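Local coordinates for protein alpha-1,2-Mannosidase (Trichoderma reesei, PDB 1HCU) that probably trims alpha-1,2-linked mannose residues from N-linked high-mannose glycans, as a calcium-dependent hydrolase of glycosyl hydrolase family 47, at residues S451-A455 / E456-Y460; E416-S419 / A420-A424; L323-Q326 / K327-D330. All coordinates share one frame; numbering follows the deposited sequence.

Interaction 1 of 3, residues S451-A455 / E456-Y460; sequences SFWFA and EALKY
F452 O takes two backbone donors from the next turn of helix 451-465, E456 N at 2.8 Å and A457 N at 3.3 Å. The nearer donor stands 35° out of the carbonyl plane, while the farther one lies close to the line of the C=O bond. W453 O then receives L458 N at 3.2 Å, a step of five residues, widening the helix locally into a pi-type turn at 453-455.

The apolar part of the contact is built on the indole of W453. Its first torsion, 168°, sets CG beside the carbonyl carbon and turns the ring toward the following turn. L458 CD1 makes a CH-pi contact over the five-membered ring, 3.9 Å from its centroid and 20° off the normal, and L458 CD2 packs against W453 CZ2 at 3.8 Å. A457 CB meets W453 CE3 obliquely at 3.5 Å. NE1 of the indole bonds to S26 OG on helix 13-33. An alanine in place of W453 would probably leave a gap beside L458 and A457 where the indole lay, and S26 OG without this donor.

Among charged groups, K459 folds back along its bent chain so that NZ bonds to A455 O at 2.8 Å, in the carbonyl plane and on a lone pair. The same NZ forms a salt bridge with D63 and bonds to T64 OG1 and A487 O. E456 is extended beyond CG, and its side chain lies about 4 Å from the bound calcium ion, near E393, a predicted active-site residue. The chemistry thus divides the helix: a buried ammonium gripped by several oxygens, an indole packed on L458 and A457 with its one N-H spent on S26, and a carboxylate near the calcium ion, with that of E486 close to it, where the positive ion would probably ease their mutual repulsion.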
loop_
_atom_site.group_PDB
_atom_site.type_symbol
_atom_site.label_atom_id
_atom_site.label_comp_id
_atom_site.label_asym_id
_atom_site.label_seq_id
_atom_site.Cartn_x
_atom_site.Cartn_y
_atom_site.Cartn_z
ATOM N N SER A 451 7.709 -5.762 -7.002
ATOM C CA SER A 451 6.417 -6.214 -7.500
ATOM C C SER A 451 5.309 -5.156 -7.398
ATOM O O SER A 451 4.436 -5.094 -8.266
ATOM C CB SER A 451 5.993 -7.511 -6.787
ATOM O OG SER A 451 5.671 -7.292 -5.426
ATOM N N PHE A 452 5.332 -4.323 -6.356
ATOM C CA PHE A 452 4.291 -3.302 -6.229
ATOM C C PHE A 452 4.312 -2.289 -7.389
ATOM O O PHE A 452 3.396 -1.483 -7.546
ATOM C CB PHE A 452 4.370 -2.598 -4.861
ATOM C CG PHE A 452 5.742 -2.093 -4.499
ATOM C CD1 PHE A 452 6.332 -1.075 -5.227
ATOM C CD2 PHE A 452 6.423 -2.616 -3.399
ATOM C CE1 PHE A 452 7.576 -0.573 -4.874
ATOM C CE2 PHE A 452 7.674 -2.121 -3.035
ATOM C CZ PHE A 452 8.253 -1.094 -3.775
ATOM N N TRP A 453 5.359 -2.334 -8.208
ATOM C CA TRP A 453 5.421 -1.456 -9.371
ATOM C C TRP A 453 4.262 -1.932 -10.255
ATOM O O TRP A 453 3.479 -1.126 -10.757
ATOM C CB TRP A 453 6.759 -1.626 -10.083
ATOM C CG TRP A 453 6.852 -1.001 -11.448
ATOM C CD1 TRP A 453 7.149 -1.642 -12.616
ATOM C CD2 TRP A 453 6.717 0.391 -11.781
ATOM N NE1 TRP A 453 7.211 -0.741 -13.653
ATOM C CE2 TRP A 453 6.951 0.513 -13.169
ATOM C CE3 TRP A 453 6.425 1.545 -11.040
ATOM C CZ2 TRP A 453 6.904 1.742 -13.835
ATOM C CZ3 TRP A 453 6.377 2.768 -11.700
ATOM C CH2 TRP A 453 6.617 2.856 -13.087
ATOM N N PHE A 454 4.145 -3.251 -10.405
ATOM C CA PHE A 454 3.081 -3.861 -11.198
ATOM C C PHE A 454 1.700 -3.700 -10.571
ATOM O O PHE A 454 0.740 -3.317 -11.239
ATOM C CB PHE A 454 3.313 -5.368 -11.375
ATOM C CG PHE A 454 4.397 -5.714 -12.345
ATOM C CD1 PHE A 454 5.602 -6.250 -11.898
ATOM C CD2 PHE A 454 4.214 -5.514 -13.710
ATOM C CE1 PHE A 454 6.606 -6.581 -12.794
ATOM C CE2 PHE A 454 5.214 -5.842 -14.616
ATOM C CZ PHE A 454 6.412 -6.376 -14.159
ATOM N N ALA A 455 1.608 -3.997 -9.281
ATOM C CA ALA A 455 0.333 -3.945 -8.582
ATOM C C ALA A 455 -0.221 -2.581 -8.214
ATOM O O ALA A 455 -1.433 -2.367 -8.268
ATOM C CB ALA A 455 0.416 -4.804 -7.322
ATOM N N GLU A 456 0.659 -1.657 -7.853
ATOM C CA GLU A 456 0.207 -0.354 -7.387
ATOM C C GLU A 456 0.491 0.886 -8.222
ATOM O O GLU A 456 -0.425 1.555 -8.686
ATOM C CB GLU A 456 0.758 -0.126 -5.980
ATOM C CG GLU A 456 0.451 -1.237 -4.991
ATOM C CD GLU A 456 0.745 -0.814 -3.557
ATOM O OE1 GLU A 456 1.753 -1.281 -2.980
ATOM O OE2 GLU A 456 -0.033 -0.000 -3.016
ATOM N N ALA A 457 1.762 1.222 -8.378
ATOM C CA ALA A 457 2.106 2.407 -9.137
ATOM C C ALA A 457 1.432 2.430 -10.505
ATOM O O ALA A 457 0.769 3.404 -10.849
ATOM C CB ALA A 457 3.608 2.516 -9.286
ATOM N N LEU A 458 1.578 1.356 -11.276
ATOM C CA LEU A 458 0.987 1.310 -12.616
ATOM C C LEU A 458 -0.540 1.194 -12.600
ATOM O O LEU A 458 -1.216 1.635 -13.531
ATOM C CB LEU A 458 1.617 0.166 -13.427
ATOM C CG LEU A 458 3.099 0.374 -13.800
ATOM C CD1 LEU A 458 3.654 -0.871 -14.506
ATOM C CD2 LEU A 458 3.226 1.583 -14.721
ATOM N N LYS A 459 -1.077 0.612 -11.532
ATOM C CA LYS A 459 -2.516 0.444 -11.372
ATOM C C LYS A 459 -3.189 1.802 -11.109
ATOM O O LYS A 459 -4.118 2.183 -11.809
ATOM C CB LYS A 459 -2.790 -0.524 -10.209
ATOM C CG LYS A 459 -4.252 -0.635 -9.796
ATOM C CD LYS A 459 -4.923 -1.842 -10.382
ATOM C CE LYS A 459 -5.088 -2.979 -9.372
ATOM N NZ LYS A 459 -3.815 -3.616 -8.922
ATOM N N TYR A 460 -2.722 2.537 -10.104
ATOM C CA TYR A 460 -3.328 3.833 -9.809
ATOM C C TYR A 460 -3.119 4.825 -10.953
ATOM O O TYR A 460 -4.031 5.580 -11.289
ATOM C CB TYR A 460 -2.782 4.410 -8.494
ATOM C CG TYR A 460 -3.244 3.657 -7.254
ATOM C CD1 TYR A 460 -4.603 3.539 -6.944
ATOM C CD2 TYR A 460 -2.322 3.039 -6.410
ATOM C CE1 TYR A 460 -5.025 2.815 -5.821
ATOM C CE2 TYR A 460 -2.732 2.320 -5.290
ATOM C CZ TYR A 460 -4.082 2.207 -5.000
ATOM O OH TYR A 460 -4.485 1.474 -3.901
#

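Interaction 2 of 3, residues E416-S419 / A420-A424; sequences EALS and AIEDA
E422 reaches back over the preceding turn of helix 408-425 toward L418, and its CB, CG and OE1 each meet something there. CB stands 3.9 Å from L418 O, the carbonyl that also accepts the backbone bond from E422 N. With chi1 at 52°, CG is tucked between the backbone N and the carbonyl carbon, which brings it over the same turn, 3.4 Å from L418 O and 3.6 Å from S419 O. Beyond CG the chain is extended, and OE1 at its tip comes to the methyl L418 CD2 at 4.1 Å. The two side chains meet at a slant, through this carboxylate oxygen and one methyl alone, a loose contact.

The backbone beneath is regular. E422 N bonds to L418 O at 2.9 Å, and the same i to i+4 pattern joins A420 to E416, I421 to A417 and D423 to S419. I421 folds against the carbonyl that its own N bonds to: CG1 is 3.1 Å from A417 O, and CD1 is still close to it. S419 turns its OG back to W415 O one turn earlier.

A417, L418 and I421 are buried against the protein, while E416 and D423 are exposed. A417 and I421 pack on L395 of helix 393-405, L418 reaches A461 of helix 451-465, and A420 touches I350 in a loop, with Y388 of another loop also against I421. This turn of helix 408-425 is thus an amphipathic segment laid against two other helices, consistent with the (alpha/alpha)7 barrel known for glycosyl hydrolase family 47.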
loop_
_atom_site.group_PDB
_atom_site.type_symbol
_atom_site.label_atom_id
_atom_site.label_comp_id
_atom_site.label_asym_id
_atom_site.label_seq_id
_atom_site.Cartn_x
_atom_site.Cartn_y
_atom_site.Cartn_z
ATOM N N GLU A 416 2.308 14.329 -14.421
ATOM C CA GLU A 416 3.631 14.893 -14.201
ATOM C C GLU A 416 4.431 13.907 -13.359
ATOM O O GLU A 416 5.640 13.763 -13.551
ATOM C CB GLU A 416 3.536 16.242 -13.483
ATOM C CG GLU A 416 3.018 17.378 -14.351
ATOM C CD GLU A 416 2.659 18.616 -13.539
ATOM O OE1 GLU A 416 3.400 18.936 -12.581
ATOM O OE2 GLU A 416 1.641 19.270 -13.865
ATOM N N ALA A 417 3.747 13.225 -12.438
ATOM C CA ALA A 417 4.392 12.241 -11.570
ATOM C C ALA A 417 4.842 11.008 -12.367
ATOM O O ALA A 417 6.004 10.605 -12.268
ATOM C CB ALA A 417 3.450 11.829 -10.430
ATOM N N LEU A 418 3.940 10.417 -13.156
ATOM C CA LEU A 418 4.307 9.249 -13.959
ATOM C C LEU A 418 5.455 9.616 -14.906
ATOM O O LEU A 418 6.442 8.891 -14.986
ATOM C CB LEU A 418 3.121 8.714 -14.792
ATOM C CG LEU A 418 3.527 7.550 -15.733
ATOM C CD1 LEU A 418 3.278 6.204 -15.065
ATOM C CD2 LEU A 418 2.767 7.624 -17.039
ATOM N N SER A 419 5.330 10.745 -15.605
ATOM C CA SER A 419 6.370 11.185 -16.542
ATOM C C SER A 419 7.746 11.326 -15.892
ATOM O O SER A 419 8.752 10.865 -16.444
ATOM C CB SER A 419 5.992 12.524 -17.188
ATOM O OG SER A 419 4.775 12.420 -17.896
ATOM N N ALA A 420 7.797 11.976 -14.733
ATOM C CA ALA A 420 9.066 12.145 -14.033
ATOM C C ALA A 420 9.633 10.774 -13.677
ATOM O O ALA A 420 10.830 10.519 -13.843
ATOM C CB ALA A 420 8.876 12.981 -12.774
ATOM N N ILE A 421 8.764 9.889 -13.205
ATOM C CA ILE A 421 9.165 8.540 -12.827
ATOM C C ILE A 421 9.765 7.744 -13.989
ATOM O O ILE A 421 10.846 7.173 -13.856
ATOM C CB ILE A 421 7.965 7.749 -12.246
ATOM C CG1 ILE A 421 7.573 8.332 -10.885
ATOM C CG2 ILE A 421 8.310 6.269 -12.142
ATOM C CD1 ILE A 421 6.325 7.713 -10.286
ATOM N N GLU A 422 9.088 7.697 -15.131
ATOM C CA GLU A 422 9.653 6.928 -16.228
ATOM C C GLU A 422 10.859 7.560 -16.904
ATOM O O GLU A 422 11.716 6.843 -17.420
ATOM C CB GLU A 422 8.590 6.560 -17.271
ATOM C CG GLU A 422 7.748 7.674 -17.827
ATOM C CD GLU A 422 6.766 7.155 -18.873
ATOM O OE1 GLU A 422 6.212 6.051 -18.670
ATOM O OE2 GLU A 422 6.542 7.847 -19.893
ATOM N N ASP A 423 10.954 8.884 -16.885
ATOM C CA ASP A 423 12.103 9.535 -17.505
ATOM C C ASP A 423 13.390 9.237 -16.731
ATOM O O ASP A 423 14.464 9.140 -17.323
ATOM C CB ASP A 423 11.903 11.055 -17.601
ATOM C CG ASP A 423 10.808 11.447 -18.585
ATOM O OD1 ASP A 423 10.654 10.770 -19.623
ATOM O OD2 ASP A 423 10.112 12.450 -18.331
ATOM N N ALA A 424 13.287 9.082 -15.414
ATOM C CA ALA A 424 14.472 8.808 -14.607
ATOM C C ALA A 424 14.628 7.336 -14.234
ATOM O O ALA A 424 15.745 6.840 -14.114
ATOM C CB ALA A 424 14.456 9.667 -13.349
#

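Interaction 3 of 3, residues L323-Q326 / K327-D330; sequences LNEQ and KYID
E325 OE1 takes a bond from water 1 at 2.8 Å and has K327 NZ at 3.7 Å, a long salt bridge. The same water accepts from K327 N at 2.9 Å, so one solvent molecule ties the carboxylate to an amide in the first turn of helix 326-344. The two side chains run side by side in the same direction, and the lysine offers its CE more closely than its ammonium: K327 CE lies 3.1 Å from E325 OE1. A bend at chi2, -62°, curls the carboxylate of E325 round to the lysine instead of letting it run straight on.

In the backbone, D330 N bonds to Q326 O at 2.7 Å, closing the first turn. Y328 N makes only a weak bond to E325 O.

Apolar contact is centred on the Y328 ring. E325 CB and CG lie alongside its CD1-CE1 side, at a slant to it, with E325 CB 3.5 Å from Y328 CD1. L323 CD1 comes to Y328 CE1 at 4.1 Å from the end of the preceding helix. K327 CG sits over the centre of one face, 3.7 Å above the ring plane. The ring is also fixed from outside: its OH bonds to D274, and W269 meets it edge-to-face.

Here two helices follow each other with a very short break. N324, at positive phi, ends helix 312-323 in a Schellman motif, and E325 takes the N-cap position of helix 326-344. Such a Schellman C-cap running straight into an N-cap makes a compact helix-to-helix turn, here at the protein surface, where L323 and Y328 both pack on helix 263-280, consistent with the helical (alpha/alpha)7 barrel of family 47.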
loop_
_atom_site.group_PDB
_atom_site.type_symbol
_atom_site.label_atom_id
_atom_site.label_comp_id
_atom_site.label_asym_id
_atom_site.label_seq_id
_atom_site.Cartn_x
_atom_site.Cartn_y
_atom_site.Cartn_z
ATOM N N LEU A 323 -18.039 8.589 5.035
ATOM C CA LEU A 323 -18.719 9.223 6.164
ATOM C C LEU A 323 -19.427 10.526 5.833
ATOM O O LEU A 323 -20.004 11.148 6.719
ATOM C CB LEU A 323 -17.725 9.476 7.297
ATOM C CG LEU A 323 -17.117 8.211 7.890
ATOM C CD1 LEU A 323 -16.005 8.580 8.839
ATOM C CD2 LEU A 323 -18.211 7.402 8.590
ATOM N N ASN A 324 -19.392 10.931 4.566
ATOM C CA ASN A 324 -20.019 12.185 4.144
ATOM C C ASN A 324 -19.518 13.367 4.969
ATOM O O ASN A 324 -20.285 14.271 5.297
ATOM C CB ASN A 324 -21.545 12.116 4.262
ATOM C CG ASN A 324 -22.169 11.159 3.263
ATOM O OD1 ASN A 324 -21.996 11.299 2.051
ATOM N ND2 ASN A 324 -22.908 10.179 3.770
ATOM N N GLU A 325 -18.229 13.348 5.301
ATOM C CA GLU A 325 -17.599 14.410 6.079
ATOM C C GLU A 325 -16.573 15.180 5.257
ATOM O O GLU A 325 -15.465 14.702 5.036
ATOM C CB GLU A 325 -16.896 13.821 7.308
ATOM C CG GLU A 325 -17.821 13.391 8.421
ATOM C CD GLU A 325 -18.608 14.554 8.994
ATOM O OE1 GLU A 325 -18.011 15.637 9.210
ATOM O OE2 GLU A 325 -19.822 14.382 9.235
ATOM N N GLN A 326 -16.942 16.377 4.826
ATOM C CA GLN A 326 -16.065 17.233 4.025
ATOM C C GLN A 326 -14.707 17.494 4.670
ATOM O O GLN A 326 -13.697 17.604 3.971
ATOM C CB GLN A 326 -16.742 18.583 3.765
ATOM C CG GLN A 326 -17.222 18.799 2.339
ATOM C CD GLN A 326 -16.125 18.649 1.304
ATOM O OE1 GLN A 326 -15.019 19.131 1.484
ATOM N NE2 GLN A 326 -16.438 17.996 0.207
ATOM N N LYS A 327 -14.696 17.612 5.997
ATOM C CA LYS A 327 -13.471 17.877 6.736
ATOM C C LYS A 327 -12.358 16.880 6.371
ATOM O O LYS A 327 -11.216 17.281 6.135
ATOM C CB LYS A 327 -13.739 17.818 8.245
ATOM C CG LYS A 327 -14.113 16.421 8.722
ATOM C CD LYS A 327 -14.255 16.290 10.243
ATOM C CE LYS A 327 -15.606 16.787 10.762
ATOM N NZ LYS A 327 -15.845 16.330 12.173
ATOM N N TYR A 328 -12.693 15.589 6.333
ATOM C CA TYR A 328 -11.712 14.556 6.010
ATOM C C TYR A 328 -11.286 14.664 4.548
ATOM O O TYR A 328 -10.125 14.425 4.210
ATOM C CB TYR A 328 -12.282 13.160 6.310
ATOM C CG TYR A 328 -12.632 12.964 7.773
ATOM C CD1 TYR A 328 -13.810 12.319 8.151
ATOM C CD2 TYR A 328 -11.806 13.470 8.783
ATOM C CE1 TYR A 328 -14.166 12.190 9.503
ATOM C CE2 TYR A 328 -12.148 13.348 10.128
ATOM C CZ TYR A 328 -13.329 12.709 10.482
ATOM O OH TYR A 328 -13.674 12.603 11.814
ATOM N N ILE A 329 -12.220 15.038 3.684
ATOM C CA ILE A 329 -11.885 15.197 2.284
ATOM C C ILE A 329 -10.936 16.391 2.122
ATOM O O ILE A 329 -9.895 16.273 1.473
ATOM C CB ILE A 329 -13.151 15.407 1.418
ATOM C CG1 ILE A 329 -14.037 14.147 1.491
ATOM C CG2 ILE A 329 -12.746 15.724 -0.017
ATOM C CD1 ILE A 329 -15.341 14.239 0.707
ATOM N N ASP A 330 -11.273 17.531 2.724
ATOM C CA ASP A 330 -10.414 18.712 2.635
ATOM C C ASP A 330 -9.007 18.424 3.140
ATOM O O ASP A 330 -8.017 18.817 2.511
ATOM C CB ASP A 330 -10.970 19.885 3.453
ATOM C CG ASP A 330 -12.295 20.390 2.935
ATOM O OD1 ASP A 330 -12.625 20.123 1.759
ATOM O OD2 ASP A 330 -13.001 21.070 3.713
HETATM O O HOH W 1 -17.135 17.676 7.525
#

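How the interactions relate
Interactions 1 and 2 are direct neighbours: their centres lie about 14 Å apart, and W453 CH2 packs on I421 CG2 at 3.9 Å, joining helix 451-465 to helix 408-425. L395 of helix 393-405 touches A457 in the one and A417 and I421 in the other. Interaction 1 lies nearest the calcium ion; the side chain of E456 is about 5 Å from that of E393, a predicted active-site residue, whereas the side chain of I421 in interaction 2 is about 9 Å from that of E393. Interaction 3 lies apart at the surface, its centre about 27 Å and about 30 Å from those of interactions 1 and 2, and away from the annotated sites.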